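Local coordinates for carbohydrate kinase, pfkB family (Enterococcus faecalis, PDB 3KTN), which probably phosphorylates a sugar acid such as 2-keto-3-deoxygluconate, as a magnesium-binding member of the pfkB (ribokinase-like) carbohydrate kinase family, at residues A[170-175]-A[204-209]; A[211-216]-A[226-231]; A[235-240]-A[294-299]. All coordinates share one frame; numbering follows the deposited sequence.

Overall arrangement
The three contacts follow one another along the chain but differ in depth: interaction 2 lies farthest out and interaction 3 is buried. Interaction 1 is partly buried and mainly apolar, an aromatic ring against a leucine of 204-209. Interaction 2 lies at the surface and is polar, an arginine of helix 218-233 reaching a backbone carbonyl of the preceding loop. Interaction 3 sets a tryptophan of the central sheet against helix 296-310. Helix 218-233 ties them together: Phe229 packs on Leu204 and Leu208 of interaction 1 and on Leu235 of interaction 3, while Ile226 meets Phe238.

Interaction 1: residues A[170-175]-A[204-209]; sequences YRPSLN and LVELLG. With SO4 (sulfate ion), chain B.
Tyr170 and Leu207 bring the loop 170-175 closest to segment 204-209, their CA atoms 7.6 Å apart, and no hydrogen bond joins the two segments. The tyrosine leaves its backbone toward 204-209, and its CG lies anti to the backbone N (chi1 168°), which lays the ring alongside Leu207. Leu207 CB sits over one ring face, offset toward the rim, in a CH-pi contact 4.2 Å from the ring centroid. Leu207 CD2 meets Tyr170 CB at 3.7 Å, the two side chains sliding past each other in opposite directions. The opposite face of the ring is covered by Pro172 N, over its centre. In the ribokinase-like fold, this loop connects strand 163-167 of the central sheet to helix 177-190, whose Tyr187 also packs on Leu207. Leucine suits the place because its branched end lies along the tyrosine, whose flat ring offers a broad apolar surface. Beside this pair the exposed Glu206 crosses Pro172 at about a right angle, OE1 4.1 Å from Pro172 CG. Arg171 turns to a sulfate, probably from the crystallisation liquor: NE gives a hydrogen bond to O1 (2.6 Å), and NH2 gives one to O2 (3.0 Å) that is nearly straight at 170°. The anion lies at the edge of the guanidinium, and Arg108 binds it too.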
loop_
_atom_site.group_PDB
_atom_site.type_symbol
_atom_site.label_atom_id
_atom_site.label_comp_id
_atom_site.label_asym_id
_atom_site.label_seq_id
_atom_site.Cartn_x
_atom_site.Cartn_y
_atom_site.Cartn_z
ATOM N N TYR A 170 33.627 -14.023 -1.958
ATOM C CA TYR A 170 34.543 -13.341 -1.056
ATOM C C TYR A 170 34.307 -11.841 -1.022
ATOM O O TYR A 170 34.437 -11.159 -2.035
ATOM C CB TYR A 170 35.993 -13.612 -1.473
ATOM C CG TYR A 170 37.008 -12.723 -0.782
ATOM C CD1 TYR A 170 37.161 -12.747 0.606
ATOM C CD2 TYR A 170 37.815 -11.854 -1.519
ATOM C CE1 TYR A 170 38.095 -11.928 1.243
ATOM C CE2 TYR A 170 38.753 -11.030 -0.891
ATOM C CZ TYR A 170 38.886 -11.074 0.488
ATOM O OH TYR A 170 39.808 -10.265 1.111
ATOM N N ARG A 171 33.961 -11.334 0.155
ATOM C CA ARG A 171 33.729 -9.909 0.330
ATOM C C ARG A 171 34.757 -9.373 1.320
ATOM O O ARG A 171 34.640 -9.570 2.530
ATOM C CB ARG A 171 32.305 -9.651 0.826
ATOM C CG ARG A 171 31.242 -10.050 -0.184
ATOM C CD ARG A 171 29.846 -9.720 0.308
ATOM N NE ARG A 171 28.810 -10.240 -0.580
ATOM C CZ ARG A 171 28.640 -9.866 -1.843
ATOM N NH1 ARG A 171 29.441 -8.959 -2.382
ATOM N NH2 ARG A 171 27.666 -10.402 -2.569
ATOM N N PRO A 172 35.790 -8.691 0.802
ATOM C CA PRO A 172 36.878 -8.102 1.586
ATOM C C PRO A 172 36.384 -7.421 2.859
ATOM O O PRO A 172 36.811 -7.747 3.966
ATOM C CB PRO A 172 37.496 -7.106 0.610
ATOM C CG PRO A 172 37.289 -7.771 -0.718
ATOM C CD PRO A 172 35.871 -8.265 -0.610
ATOM N N SER A 173 35.467 -6.478 2.676
ATOM C CA SER A 173 34.894 -5.705 3.771
ATOM C C SER A 173 34.298 -6.511 4.926
ATOM O O SER A 173 34.289 -6.046 6.066
ATOM C CB SER A 173 33.835 -4.749 3.212
ATOM O OG SER A 173 32.946 -5.430 2.340
ATOM N N LEU A 174 33.800 -7.709 4.645
ATOM C CA LEU A 174 33.199 -8.526 5.694
ATOM C C LEU A 174 34.129 -9.618 6.220
ATOM O O LEU A 174 33.674 -10.577 6.848
ATOM C CB LEU A 174 31.897 -9.161 5.188
ATOM C CG LEU A 174 30.708 -8.235 4.896
ATOM C CD1 LEU A 174 31.095 -7.179 3.871
ATOM C CD2 LEU A 174 29.535 -9.065 4.391
ATOM N N ASN A 175 35.428 -9.472 5.973
ATOM C CA ASN A 175 36.401 -10.462 6.427
ATOM C C ASN A 175 37.617 -9.859 7.116
ATOM O O ASN A 175 38.057 -8.759 6.783
ATOM C CB ASN A 175 36.893 -11.321 5.254
ATOM C CG ASN A 175 35.888 -12.376 4.833
ATOM O OD1 ASN A 175 34.838 -12.062 4.275
ATOM N ND2 ASN A 175 36.208 -13.638 5.102
ATOM N N LEU A 204 41.640 -13.598 -7.059
ATOM C CA LEU A 204 42.851 -14.386 -7.233
ATOM C C LEU A 204 44.011 -13.794 -6.440
ATOM O O LEU A 204 44.712 -14.508 -5.727
ATOM C CB LEU A 204 43.213 -14.463 -8.716
ATOM C CG LEU A 204 42.072 -14.964 -9.604
ATOM C CD1 LEU A 204 42.530 -15.032 -11.052
ATOM C CD2 LEU A 204 41.614 -16.331 -9.120
ATOM N N VAL A 205 44.192 -12.483 -6.549
ATOM C CA VAL A 205 45.273 -11.798 -5.853
ATOM C C VAL A 205 45.050 -11.648 -4.347
ATOM O O VAL A 205 45.865 -12.107 -3.542
ATOM C CB VAL A 205 45.513 -10.396 -6.466
ATOM C CG1 VAL A 205 46.551 -9.635 -5.654
ATOM C CG2 VAL A 205 45.972 -10.535 -7.912
ATOM N N GLU A 206 43.944 -11.015 -3.970
ATOM C CA GLU A 206 43.638 -10.779 -2.564
ATOM C C GLU A 206 43.205 -11.976 -1.735
ATOM O O GLU A 206 43.449 -12.008 -0.529
ATOM C CB GLU A 206 42.571 -9.694 -2.438
ATOM C CG GLU A 206 43.066 -8.304 -2.761
ATOM C CD GLU A 206 41.976 -7.267 -2.616
ATOM O OE1 GLU A 206 41.302 -7.265 -1.561
ATOM O OE2 GLU A 206 41.800 -6.456 -3.551
ATOM N N LEU A 207 42.553 -12.954 -2.353
ATOM C CA LEU A 207 42.108 -14.115 -1.594
ATOM C C LEU A 207 43.008 -15.329 -1.773
ATOM O O LEU A 207 43.436 -15.941 -0.795
ATOM C CB LEU A 207 40.672 -14.490 -1.976
ATOM C CG LEU A 207 40.152 -15.757 -1.287
ATOM C CD1 LEU A 207 40.155 -15.558 0.222
ATOM C CD2 LEU A 207 38.752 -16.083 -1.784
ATOM N N LEU A 208 43.288 -15.673 -3.025
ATOM C CA LEU A 208 44.118 -16.825 -3.330
ATOM C C LEU A 208 45.611 -16.502 -3.303
ATOM O O LEU A 208 46.439 -17.334 -3.662
ATOM C CB LEU A 208 43.721 -17.398 -4.692
ATOM C CG LEU A 208 42.265 -17.863 -4.796
ATOM C CD1 LEU A 208 42.023 -18.457 -6.165
ATOM C CD2 LEU A 208 41.962 -18.887 -3.714
ATOM N N GLY A 209 45.939 -15.287 -2.877
ATOM C CA GLY A 209 47.326 -14.870 -2.779
ATOM C C GLY A 209 48.176 -14.917 -4.036
ATOM O O GLY A 209 49.398 -14.838 -3.947
HETATM S S SO4 B . 26.352 -12.739 0.340
HETATM O O1 SO4 B . 27.726 -12.277 0.609
HETATM O O2 SO4 B . 25.974 -12.383 -1.036
HETATM O O3 SO4 B . 26.279 -14.202 0.504
HETATM O O4 SO4 B . 25.443 -12.101 1.306
#

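Interaction 2: residues A[211-216]-A[226-231]; sequences IPREDL and IQRFMS
Arg228 stretches from helix 218-233 to the backbone of Ile211 and lays the edge of its guanidinium against the carbonyl oxygen. NH2 gives the main hydrogen bond, 2.9 Å to Ile211 O with an N-H...O angle of 162°. NH1 adds a weak second one to the same oxygen, at 3.3 Å and a more bent 136°. One acceptor is thus shared by both terminal nitrogens. The oxygen lies close to the guanidinium plane, whereas the NH2 donor is tilted 26° from the carbonyl plane. A long arginine fits the job, because the nearest CA atoms of the two segments, those of Ile211 and Phe229, are 10.3 Å apart. Its chain bends at chi3 to turn the flat end toward the loop. The CB of Ile211 points away from the helix; it is the carbonyl that takes the arginine.

Arg213 comes in beside this pair, its CG 4.2 Å from Arg228 NH1. Its own guanidinium is taken up by Asp215 two residues on, which it grips side-on: NE meets OD1 at 2.7 Å and NH2 meets OD2 at 2.9 Å, each oxygen using its syn lone pair, though both stand well out of the guanidinium plane. This salt bridge spans part of the type I turn from Arg213 to Leu216, closed by Leu216 N to Arg213 O. Leu216 CD1 lies over one face of the Arg213 guanidinium.

The turn belongs to the loop between helices 201-206 and 218-233. Arg228 NH1 also forms a salt bridge with Glu224 one helical turn earlier, which would help hold its guanidinium in place. Arg213 NH1 and Arg228 NH1 stay 6.0 Å apart, and each cation has a carboxylate partner, which probably offsets their like charge.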
loop_
_atom_site.group_PDB
_atom_site.type_symbol
_atom_site.label_atom_id
_atom_site.label_comp_id
_atom_site.label_asym_id
_atom_site.label_seq_id
_atom_site.Cartn_x
_atom_site.Cartn_y
_atom_site.Cartn_z
ATOM N N ILE A 211 50.243 -13.911 -7.331
ATOM C CA ILE A 211 51.118 -12.770 -7.585
ATOM C C ILE A 211 51.254 -12.562 -9.092
ATOM O O ILE A 211 51.563 -13.495 -9.835
ATOM C CB ILE A 211 52.529 -12.990 -6.983
ATOM C CG1 ILE A 211 52.435 -13.203 -5.467
ATOM C CG2 ILE A 211 53.417 -11.793 -7.288
ATOM C CD1 ILE A 211 51.936 -11.995 -4.694
ATOM N N PRO A 212 51.009 -11.330 -9.564
ATOM C CA PRO A 212 51.106 -11.009 -10.991
ATOM C C PRO A 212 52.536 -10.752 -11.460
ATOM O O PRO A 212 53.359 -10.219 -10.717
ATOM C CB PRO A 212 50.231 -9.771 -11.117
ATOM C CG PRO A 212 50.490 -9.073 -9.820
ATOM C CD PRO A 212 50.428 -10.202 -8.812
ATOM N N ARG A 213 52.821 -11.141 -12.699
ATOM C CA ARG A 213 54.139 -10.945 -13.292
ATOM C C ARG A 213 54.403 -9.449 -13.425
ATOM O O ARG A 213 53.971 -8.825 -14.393
ATOM C CB ARG A 213 54.189 -11.606 -14.672
ATOM C CG ARG A 213 54.228 -13.124 -14.639
ATOM C CD ARG A 213 55.655 -13.623 -14.478
ATOM N NE ARG A 213 56.472 -13.278 -15.639
ATOM C CZ ARG A 213 56.343 -13.836 -16.840
ATOM N NH1 ARG A 213 55.433 -14.778 -17.045
ATOM N NH2 ARG A 213 57.116 -13.441 -17.840
ATOM N N GLU A 214 55.113 -8.875 -12.457
ATOM C CA GLU A 214 55.404 -7.445 -12.490
ATOM C C GLU A 214 56.249 -7.044 -13.699
ATOM O O GLU A 214 56.420 -5.855 -13.972
ATOM C CB GLU A 214 56.092 -7.004 -11.194
ATOM C CG GLU A 214 57.483 -7.574 -10.972
ATOM C CD GLU A 214 58.115 -7.063 -9.687
ATOM O OE1 GLU A 214 57.604 -7.391 -8.594
ATOM O OE2 GLU A 214 59.121 -6.326 -9.771
ATOM N N ASP A 215 56.777 -8.029 -14.421
ATOM C CA ASP A 215 57.577 -7.745 -15.608
ATOM C C ASP A 215 56.635 -7.528 -16.785
ATOM O O ASP A 215 57.047 -7.083 -17.856
ATOM C CB ASP A 215 58.534 -8.901 -15.912
ATOM C CG ASP A 215 57.811 -10.205 -16.170
ATOM O OD1 ASP A 215 57.116 -10.685 -15.248
ATOM O OD2 ASP A 215 57.938 -10.750 -17.290
ATOM N N LEU A 216 55.363 -7.854 -16.574
ATOM C CA LEU A 216 54.335 -7.686 -17.594
ATOM C C LEU A 216 53.433 -6.536 -17.169
ATOM O O LEU A 216 53.615 -5.962 -16.095
ATOM C CB LEU A 216 53.505 -8.965 -17.734
ATOM C CG LEU A 216 54.242 -10.215 -18.220
ATOM C CD1 LEU A 216 53.298 -11.405 -18.233
ATOM C CD2 LEU A 216 54.799 -9.964 -19.608
ATOM N N ILE A 226 45.392 -14.968 -14.832
ATOM C CA ILE A 226 44.157 -15.745 -14.870
ATOM C C ILE A 226 44.277 -17.113 -15.532
ATOM O O ILE A 226 43.775 -18.107 -15.004
ATOM C CB ILE A 226 43.030 -14.937 -15.562
ATOM C CG1 ILE A 226 42.679 -13.724 -14.702
ATOM C CG2 ILE A 226 41.802 -15.813 -15.782
ATOM C CD1 ILE A 226 41.684 -12.783 -15.332
ATOM N N GLN A 227 44.928 -17.180 -16.685
ATOM C CA GLN A 227 45.069 -18.464 -17.360
ATOM C C GLN A 227 46.030 -19.375 -16.604
ATOM O O GLN A 227 46.024 -20.591 -16.795
ATOM C CB GLN A 227 45.522 -18.259 -18.804
ATOM C CG GLN A 227 44.517 -17.459 -19.610
ATOM C CD GLN A 227 44.860 -17.384 -21.077
ATOM O OE1 GLN A 227 45.964 -16.982 -21.447
ATOM N NE2 GLN A 227 43.913 -17.765 -21.927
ATOM N N ARG A 228 46.837 -18.781 -15.730
ATOM C CA ARG A 228 47.783 -19.536 -14.920
ATOM C C ARG A 228 46.948 -20.221 -13.832
ATOM O O ARG A 228 47.076 -21.424 -13.591
ATOM C CB ARG A 228 48.800 -18.579 -14.289
ATOM C CG ARG A 228 50.160 -19.191 -13.988
ATOM C CD ARG A 228 51.132 -18.110 -13.523
ATOM N NE ARG A 228 50.890 -17.709 -12.140
ATOM C CZ ARG A 228 51.190 -16.515 -11.639
ATOM N NH1 ARG A 228 51.740 -15.585 -12.407
ATOM N NH2 ARG A 228 50.956 -16.255 -10.359
ATOM N N PHE A 229 46.090 -19.434 -13.185
ATOM C CA PHE A 229 45.197 -19.932 -12.140
ATOM C C PHE A 229 44.323 -21.045 -12.711
ATOM O O PHE A 229 44.098 -22.066 -12.065
ATOM C CB PHE A 229 44.319 -18.779 -11.625
ATOM C CG PHE A 229 43.044 -19.224 -10.951
ATOM C CD1 PHE A 229 43.066 -19.812 -9.692
ATOM C CD2 PHE A 229 41.816 -19.052 -11.588
ATOM C CE1 PHE A 229 41.885 -20.222 -9.071
ATOM C CE2 PHE A 229 40.628 -19.457 -10.980
ATOM C CZ PHE A 229 40.662 -20.044 -9.718
HETATM N N MSE A 230 43.846 -20.845 -13.933
HETATM C CA MSE A 230 42.986 -21.817 -14.593
HETATM C C MSE A 230 43.645 -23.152 -14.920
HETATM O O MSE A 230 43.048 -24.209 -14.704
HETATM C CB MSE A 230 42.418 -21.227 -15.878
HETATM C CG MSE A 230 41.408 -20.118 -15.667
HETATM SE SE MSE A 230 40.671 -19.572 -17.359
HETATM C CE MSE A 230 39.445 -21.040 -17.651
ATOM N N SER A 231 44.859 -23.110 -15.466
ATOM C CA SER A 231 45.554 -24.341 -15.821
ATOM C C SER A 231 45.927 -25.116 -14.568
ATOM O O SER A 231 45.964 -26.344 -14.578
ATOM C CB SER A 231 46.801 -24.036 -16.661
ATOM O OG SER A 231 47.646 -23.106 -16.010
#

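Interaction 3: residues A[235-240]-A[294-299]; sequences LEWFAG and WSLEKA
Trp237 and Leu296 cross obliquely, with the methyl CD2 of the leucine set against the indole at its NE1, CE2 and CZ2 side. Leu296 CD2 lies 3.6 Å from both Trp237 CZ2 and Trp237 NE1, meeting the ring at a slant. The tryptophan's CB points toward 294-299, whereas the leucine leaves its backbone at an angle; with CG anti to the carbonyl carbon (chi1 -60°), its branched end reaches the ring. Ala299, a turn further on, adds a looser touch, its CB 4.4 Å from Trp237 CH2. The broad indole can span both residues, and a small alanine suits the helix side that faces it. The contact places the start of helix 296-310 against strand 237-245 of the central sheet of the ribokinase-like fold, where Trp237 pairs through its backbone with Asp195 and Val197. Leu256, on the adjacent strand 250-257, touches both Trp237 and Leu296, and Tyr290 meets the indole edge-to-face. The helix begins at Ser295, its N-cap, whose OG accepts a hydrogen bond from Lys298 N at 3.1 Å. A serine suits this position because its short hydroxyl can take up an amide of the first turn.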
loop_
_atom_site.group_PDB
_atom_site.type_symbol
_atom_site.label_atom_id
_atom_site.label_comp_id
_atom_site.label_asym_id
_atom_site.label_seq_id
_atom_site.Cartn_x
_atom_site.Cartn_y
_atom_site.Cartn_z
ATOM N N LEU A 235 40.665 -25.577 -15.024
ATOM C CA LEU A 235 39.320 -25.038 -15.191
ATOM C C LEU A 235 39.014 -24.879 -16.670
ATOM O O LEU A 235 39.916 -24.656 -17.479
ATOM C CB LEU A 235 39.207 -23.678 -14.503
ATOM C CG LEU A 235 39.550 -23.667 -13.014
ATOM C CD1 LEU A 235 39.477 -22.246 -12.485
ATOM C CD2 LEU A 235 38.597 -24.585 -12.258
ATOM N N GLU A 236 37.736 -24.992 -17.019
ATOM C CA GLU A 236 37.297 -24.856 -18.400
ATOM C C GLU A 236 36.920 -23.408 -18.733
ATOM O O GLU A 236 37.306 -22.884 -19.784
ATOM C CB GLU A 236 36.105 -25.783 -18.649
ATOM C CG GLU A 236 35.576 -25.763 -20.061
ATOM C CD GLU A 236 34.449 -26.746 -20.251
ATOM O OE1 GLU A 236 34.097 -27.432 -19.269
ATOM O OE2 GLU A 236 33.915 -26.840 -21.377
ATOM N N TRP A 237 36.178 -22.763 -17.830
ATOM C CA TRP A 237 35.738 -21.375 -18.019
ATOM C C TRP A 237 35.879 -20.551 -16.746
ATOM O O TRP A 237 35.586 -21.027 -15.653
ATOM C CB TRP A 237 34.262 -21.329 -18.445
ATOM C CG TRP A 237 33.987 -21.429 -19.921
ATOM C CD1 TRP A 237 34.822 -21.909 -20.883
ATOM C CD2 TRP A 237 32.755 -21.103 -20.584
ATOM N NE1 TRP A 237 34.189 -21.911 -22.105
ATOM C CE2 TRP A 237 32.915 -21.423 -21.949
ATOM C CE3 TRP A 237 31.525 -20.578 -20.156
ATOM C CZ2 TRP A 237 31.900 -21.233 -22.895
ATOM C CZ3 TRP A 237 30.510 -20.388 -21.096
ATOM C CH2 TRP A 237 30.706 -20.718 -22.449
ATOM N N PHE A 238 36.342 -19.314 -16.895
ATOM C CA PHE A 238 36.476 -18.390 -15.775
ATOM C C PHE A 238 35.797 -17.115 -16.260
ATOM O O PHE A 238 36.159 -16.583 -17.309
ATOM C CB PHE A 238 37.942 -18.091 -15.460
ATOM C CG PHE A 238 38.127 -17.134 -14.309
ATOM C CD1 PHE A 238 37.896 -17.545 -13.000
ATOM C CD2 PHE A 238 38.513 -15.815 -14.534
ATOM C CE1 PHE A 238 38.053 -16.654 -11.926
ATOM C CE2 PHE A 238 38.671 -14.922 -13.474
ATOM C CZ PHE A 238 38.440 -15.343 -12.168
ATOM N N ALA A 239 34.810 -16.625 -15.515
ATOM C CA ALA A 239 34.105 -15.421 -15.944
ATOM C C ALA A 239 33.751 -14.475 -14.807
ATOM O O ALA A 239 33.655 -14.873 -13.647
ATOM C CB ALA A 239 32.851 -15.805 -16.720
ATOM N N GLY A 240 33.566 -13.210 -15.163
ATOM C CA GLY A 240 33.234 -12.193 -14.188
ATOM C C GLY A 240 32.957 -10.883 -14.894
ATOM O O GLY A 240 32.897 -10.830 -16.123
ATOM N N TRP A 294 27.563 -21.790 -27.191
ATOM C CA TRP A 294 27.756 -20.535 -27.907
ATOM C C TRP A 294 29.236 -20.183 -27.904
ATOM O O TRP A 294 30.001 -20.707 -27.100
ATOM C CB TRP A 294 27.002 -19.392 -27.219
ATOM C CG TRP A 294 25.537 -19.310 -27.504
ATOM C CD1 TRP A 294 24.835 -20.023 -28.431
ATOM C CD2 TRP A 294 24.599 -18.424 -26.883
ATOM N NE1 TRP A 294 23.516 -19.634 -28.429
ATOM C CE2 TRP A 294 23.344 -18.649 -27.487
ATOM C CE3 TRP A 294 24.699 -17.451 -25.877
ATOM C CZ2 TRP A 294 22.192 -17.948 -27.117
ATOM C CZ3 TRP A 294 23.553 -16.750 -25.507
ATOM C CH2 TRP A 294 22.318 -17.003 -26.130
ATOM N N SER A 295 29.635 -19.286 -28.795
ATOM C CA SER A 295 31.023 -18.859 -28.840
ATOM C C SER A 295 31.248 -18.020 -27.590
ATOM O O SER A 295 30.288 -17.574 -26.959
ATOM C CB SER A 295 31.283 -18.010 -30.082
ATOM O OG SER A 295 30.539 -16.808 -30.031
ATOM N N LEU A 296 32.507 -17.804 -27.230
ATOM C CA LEU A 296 32.825 -17.015 -26.050
ATOM C C LEU A 296 32.328 -15.585 -26.213
ATOM O O LEU A 296 31.898 -14.957 -25.248
ATOM C CB LEU A 296 34.335 -17.009 -25.798
ATOM C CG LEU A 296 35.019 -18.359 -25.565
ATOM C CD1 LEU A 296 36.491 -18.118 -25.256
ATOM C CD2 LEU A 296 34.359 -19.104 -24.416
ATOM N N GLU A 297 32.396 -15.075 -27.438
ATOM C CA GLU A 297 31.955 -13.717 -27.723
ATOM C C GLU A 297 30.448 -13.559 -27.533
ATOM O O GLU A 297 29.988 -12.606 -26.913
ATOM C CB GLU A 297 32.328 -13.327 -29.157
ATOM C CG GLU A 297 31.686 -12.025 -29.610
ATOM C CD GLU A 297 32.042 -11.650 -31.034
ATOM O OE1 GLU A 297 31.867 -12.498 -31.937
ATOM O OE2 GLU A 297 32.490 -10.501 -31.249
ATOM N N LYS A 298 29.688 -14.502 -28.076
ATOM C CA LYS A 298 28.236 -14.471 -27.985
ATOM C C LYS A 298 27.771 -14.620 -26.536
ATOM O O LYS A 298 26.835 -13.946 -26.105
ATOM C CB LYS A 298 27.651 -15.591 -28.846
ATOM C CG LYS A 298 26.140 -15.571 -28.998
ATOM C CD LYS A 298 25.686 -16.730 -29.879
ATOM C CE LYS A 298 24.192 -16.695 -30.135
ATOM N NZ LYS A 298 23.780 -15.430 -30.804
ATOM N N ALA A 299 28.435 -15.500 -25.793
ATOM C CA ALA A 299 28.094 -15.747 -24.401
ATOM C C ALA A 299 28.376 -14.545 -23.501
ATOM O O ALA A 299 27.540 -14.181 -22.670
ATOM C CB ALA A 299 28.852 -16.959 -23.887
#